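Local coordinates for protein serine protease (Arthrobacter nicotinovorans, PDB 3WY8) that probably cleaves peptide bonds as a trypsin-like serine peptidase with keratinolytic activity, this chain being the protease domain of a longer protein, at residues Ala33-Val38 / Leu106-Gly111; Gly70-Lys75 / Asn99-Gln104. One frame throughout, in Å; residues are numbered along the deposited sequence.

How the contacts relate
Both contacts lie on the same side of the chain's centre, at the closed six-stranded antiparallel barrel of this trypsin-like fold, with their centres about 10 Å apart. Contact 1 sets the turn before strand 37-40 against helix 106-110; contact 2 sets strand 72-78 against the loop that leaves strand 94-98 and runs into that helix. Along the chain the order is 33-38, 70-75, 99-104, 106-111, so both segments of contact 2 fall between those of contact 1. Trp-72 touches both Leu-106 and Val-109, and Gln-104 touches Val-109. Together they join the chain leaving strand 94-98, and the helix after it, to two other strands of the barrel.

Contact 1 of 2, residues Ala33-Val38 / Leu106-Gly111; sequences ANKSTV and LADVVG
Lys-35 and Ala-107 join the turn leading into strand 37-40 of the trypsin-like barrel to the first residues of helix 106-110. The tight part is at the backbone: Ala-107 N donates to Lys-35 O over 2.9 Å, nearly straight at 172°, and Ala-107 CB packs against the same oxygen at 3.4 Å. Deeper, Val-38 CG2 meets Leu-106 CD2 at 3.5 Å, the two side chains crossing at about a right angle, with Phe-58 of strand 55-60 touching both. With CG anti to the backbone N (chi1 178°), the Leu-106 branch is carried toward Val-38 and Phe-58.

Toward solvent the contact thins to a single ion pair. The extended Lys-35 chain lays its CD beside the Asp-108 carboxylate and ends with NZ 3.1 Å from OD1 of Asp-108, on the syn lone pair. An alanine in place of Lys-35 would probably leave the Asp-108 carboxylate without this charged mate and bare the outer side of the junction.

The turn is braced from within. Asn-34 OD1 closes an Asx turn by accepting from Ser-36 N at 3.0 Å, and it also takes the Thr-37 hydroxyl on an in-plane lone pair. Ser-36 OG donates to Asn-34 O and receives a hydrogen bond from a water, whose oxygen accepts from Leu-106 N at 3.0 Å.

Contact 2 of 2, residues Gly70-Lys75 / Asn99-Gln104; sequences GKWTAK and NTLNGQ
Leu-101 lies across one face of the Trp-72 indole, where the loop after strand 94-98 passes strand 72-78. Its CB sits 3.6 Å from the centroid of the Trp-72 six-membered ring and 10° off the normal, a CH-pi contact. With CG anti to the backbone N (chi1 -176°), the chain then runs on toward the strand's backbone: CG approaches Lys-71 O, CD1 comes to 3.5 Å from Lys-71 O, and CD2 lies between that oxygen, the CA of Gly-70 and the pyrrole side of the indole.

At the indole's edge, Asn-99 O faces Trp-72 CE3 at 3.4 Å and Gln-104 O faces CZ3. Gln-104 N donates to Leu-101 O, closing the type I' turn Leu-101 to Gln-104, and Leu-101 N donates back to Gln-104 O.

Farther along, Asn-99 N donates to Thr-73 O over 2.8 Å, and Asn-99 ND2 adds a weak bond to that oxygen. A water links Thr-73 N to Asn-99 O.

Trp-72 NE1 bonds Tyr-69 O, while its ring packs on Pro-60 of strand 55-60 and on Leu-106 and Val-109 of helix 106-110, placing the indole between barrel strand, loop and helix.

Contact 1 of 2, residues Ala33-Val38 / Leu106-Gly111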
# COMPACT_ATOMS: atom_id res chain seq x y z
N ALA A 33 9.33 -12.57 -8.31
CA ALA A 33 9.76 -13.33 -9.49
C ALA A 33 9.06 -12.87 -10.78
O ALA A 33 9.69 -12.84 -11.84
CB ALA A 33 9.57 -14.82 -9.28
N ASN A 34 7.78 -12.51 -10.68
CA ASN A 34 7.02 -12.07 -11.85
C ASN A 34 7.33 -10.64 -12.33
O ASN A 34 6.84 -10.22 -13.39
CB ASN A 34 5.51 -12.28 -11.65
CG ASN A 34 4.94 -11.48 -10.48
OD1 ASN A 34 5.54 -10.53 -9.99
ND2 ASN A 34 3.75 -11.88 -10.04
N LYS A 35 8.12 -9.91 -11.54
CA LYS A 35 8.50 -8.52 -11.82
C LYS A 35 7.30 -7.60 -12.05
O LYS A 35 7.40 -6.57 -12.74
CB LYS A 35 9.46 -8.43 -13.01
CG LYS A 35 10.83 -9.05 -12.75
CD LYS A 35 11.70 -8.94 -13.98
CE LYS A 35 13.10 -9.43 -13.72
NZ LYS A 35 14.02 -8.98 -14.80
N SER A 36 6.16 -7.96 -11.45
CA SER A 36 4.88 -7.33 -11.75
C SER A 36 4.03 -7.07 -10.51
O SER A 36 2.85 -6.69 -10.63
CB SER A 36 4.09 -8.21 -12.72
OG SER A 36 4.78 -8.36 -13.94
N THR A 37 4.60 -7.26 -9.33
CA THR A 37 3.82 -7.25 -8.09
C THR A 37 3.82 -5.88 -7.41
O THR A 37 4.85 -5.23 -7.30
CB THR A 37 4.27 -8.37 -7.13
OG1 THR A 37 4.21 -9.63 -7.81
CG2 THR A 37 3.38 -8.44 -5.89
N VAL A 38 2.62 -5.48 -6.98
CA VAL A 38 2.39 -4.20 -6.31
C VAL A 38 1.75 -4.47 -4.95
O VAL A 38 0.73 -5.16 -4.86
CB VAL A 38 1.46 -3.28 -7.15
CG1 VAL A 38 1.01 -2.05 -6.34
CG2 VAL A 38 2.16 -2.85 -8.43
N LEU A 106 6.65 -4.31 -15.00
CA LEU A 106 6.69 -3.12 -14.14
C LEU A 106 8.05 -2.88 -13.47
O LEU A 106 8.58 -1.76 -13.53
CB LEU A 106 5.57 -3.17 -13.10
CG LEU A 106 5.49 -2.02 -12.08
CD1 LEU A 106 5.16 -0.69 -12.74
CD2 LEU A 106 4.47 -2.34 -11.02
N ALA A 107 8.59 -3.91 -12.84
CA ALA A 107 9.84 -3.79 -12.09
C ALA A 107 11.05 -3.50 -12.98
O ALA A 107 12.03 -2.92 -12.53
CB ALA A 107 10.08 -5.04 -11.24
N ASP A 108 10.96 -3.89 -14.25
CA ASP A 108 12.01 -3.58 -15.22
C ASP A 108 12.01 -2.10 -15.58
O ASP A 108 13.05 -1.55 -15.97
CB ASP A 108 11.87 -4.44 -16.48
CG ASP A 108 12.39 -5.86 -16.28
OD1 ASP A 108 13.31 -6.07 -15.46
OD2 ASP A 108 11.89 -6.77 -16.97
N VAL A 109 10.85 -1.45 -15.44
CA VAL A 109 10.70 -0.03 -15.75
C VAL A 109 10.96 0.86 -14.53
O VAL A 109 11.67 1.86 -14.63
CB VAL A 109 9.31 0.28 -16.37
CG1 VAL A 109 9.18 1.76 -16.76
CG2 VAL A 109 9.05 -0.61 -17.57
N VAL A 110 10.40 0.48 -13.38
CA VAL A 110 10.45 1.36 -12.19
C VAL A 110 11.22 0.80 -10.99
O VAL A 110 11.32 1.46 -9.95
CB VAL A 110 9.03 1.81 -11.75
CG1 VAL A 110 8.29 2.48 -12.89
CG2 VAL A 110 8.23 0.64 -11.19
N GLY A 111 11.76 -0.40 -11.12
CA GLY A 111 12.44 -1.06 -10.00
C GLY A 111 11.42 -1.57 -9.00
O GLY A 111 10.22 -1.59 -9.27
O HOH W 1 4.18 -5.93 -15.30

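Contact 2 of 2, residues Gly70-Lys75 / Asn99-Gln104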
# COMPACT_ATOMS: atom_id res chain seq x y z
N GLY A 70 3.88 5.51 -17.45
CA GLY A 70 2.63 4.93 -17.94
C GLY A 70 1.65 4.52 -16.86
O GLY A 70 1.93 4.63 -15.66
N LYS A 71 0.48 4.05 -17.31
CA LYS A 71 -0.56 3.55 -16.42
C LYS A 71 -0.61 2.04 -16.55
O LYS A 71 -0.71 1.51 -17.66
CB LYS A 71 -1.92 4.15 -16.80
CG LYS A 71 -2.02 5.67 -16.67
CD LYS A 71 -3.32 6.21 -17.29
CE LYS A 71 -3.32 6.09 -18.82
NZ LYS A 71 -4.56 6.63 -19.46
N TRP A 72 -0.55 1.35 -15.41
CA TRP A 72 -0.45 -0.10 -15.38
C TRP A 72 -1.75 -0.72 -14.90
O TRP A 72 -2.32 -0.26 -13.91
CB TRP A 72 0.73 -0.52 -14.50
CG TRP A 72 2.05 -0.04 -15.03
CD1 TRP A 72 2.54 1.23 -15.00
CD2 TRP A 72 3.04 -0.83 -15.71
NE1 TRP A 72 3.78 1.29 -15.61
CE2 TRP A 72 4.11 0.03 -16.05
CE3 TRP A 72 3.13 -2.19 -16.05
CZ2 TRP A 72 5.25 -0.42 -16.72
CZ3 TRP A 72 4.27 -2.64 -16.71
CH2 TRP A 72 5.31 -1.75 -17.04
N THR A 73 -2.22 -1.74 -15.61
CA THR A 73 -3.49 -2.39 -15.29
C THR A 73 -3.27 -3.74 -14.61
O THR A 73 -2.38 -4.50 -15.00
CB THR A 73 -4.34 -2.59 -16.57
OG1 THR A 73 -4.52 -1.32 -17.22
CG2 THR A 73 -5.72 -3.19 -16.25
N ALA A 74 -4.06 -4.04 -13.58
CA ALA A 74 -3.96 -5.31 -12.86
C ALA A 74 -4.54 -6.45 -13.66
O ALA A 74 -5.65 -6.35 -14.19
CB ALA A 74 -4.65 -5.22 -11.51
N LYS A 75 -3.80 -7.55 -13.75
CA LYS A 75 -4.36 -8.77 -14.31
C LYS A 75 -4.95 -9.66 -13.22
O LYS A 75 -5.92 -10.37 -13.47
CB LYS A 75 -3.35 -9.53 -15.19
CG LYS A 75 -2.16 -10.10 -14.48
CD LYS A 75 -1.44 -11.10 -15.37
CE LYS A 75 -0.31 -11.76 -14.61
NZ LYS A 75 0.69 -12.39 -15.51
N ASN A 99 -0.42 -6.43 -15.51
CA ASN A 99 -0.15 -6.75 -16.91
C ASN A 99 1.14 -6.06 -17.36
O ASN A 99 1.56 -5.07 -16.77
CB ASN A 99 -1.29 -6.24 -17.80
CG ASN A 99 -2.54 -7.09 -17.70
OD1 ASN A 99 -2.51 -8.29 -17.95
ND2 ASN A 99 -3.65 -6.45 -17.37
N THR A 100 1.76 -6.60 -18.41
CA THR A 100 2.84 -5.89 -19.07
C THR A 100 2.29 -4.64 -19.75
O THR A 100 1.13 -4.60 -20.16
CB THR A 100 3.58 -6.77 -20.11
OG1 THR A 100 2.62 -7.39 -20.98
CG2 THR A 100 4.40 -7.85 -19.41
N LEU A 101 3.13 -3.61 -19.85
CA LEU A 101 2.78 -2.39 -20.57
C LEU A 101 3.83 -2.16 -21.65
O LEU A 101 5.02 -2.04 -21.35
CB LEU A 101 2.70 -1.19 -19.62
CG LEU A 101 2.24 0.15 -20.21
CD1 LEU A 101 0.75 0.12 -20.56
CD2 LEU A 101 2.54 1.28 -19.23
N ASN A 102 3.38 -2.10 -22.90
CA ASN A 102 4.28 -1.96 -24.05
C ASN A 102 5.37 -3.03 -24.06
O ASN A 102 6.54 -2.75 -24.35
CB ASN A 102 4.88 -0.55 -24.12
CG ASN A 102 3.83 0.54 -24.14
OD1 ASN A 102 2.72 0.35 -24.65
ND2 ASN A 102 4.17 1.70 -23.59
N GLY A 103 4.97 -4.25 -23.70
CA GLY A 103 5.86 -5.41 -23.69
C GLY A 103 6.83 -5.47 -22.53
O GLY A 103 7.70 -6.34 -22.50
N GLN A 104 6.68 -4.56 -21.56
CA GLN A 104 7.61 -4.44 -20.44
C GLN A 104 6.96 -4.81 -19.11
O GLN A 104 5.79 -4.54 -18.89
CB GLN A 104 8.14 -3.01 -20.35
CG GLN A 104 9.09 -2.59 -21.46
CD GLN A 104 9.66 -1.21 -21.23
OE1 GLN A 104 8.97 -0.20 -21.39
NE2 GLN A 104 10.93 -1.15 -20.85
O HOH W 2 -0.32 -2.77 -17.50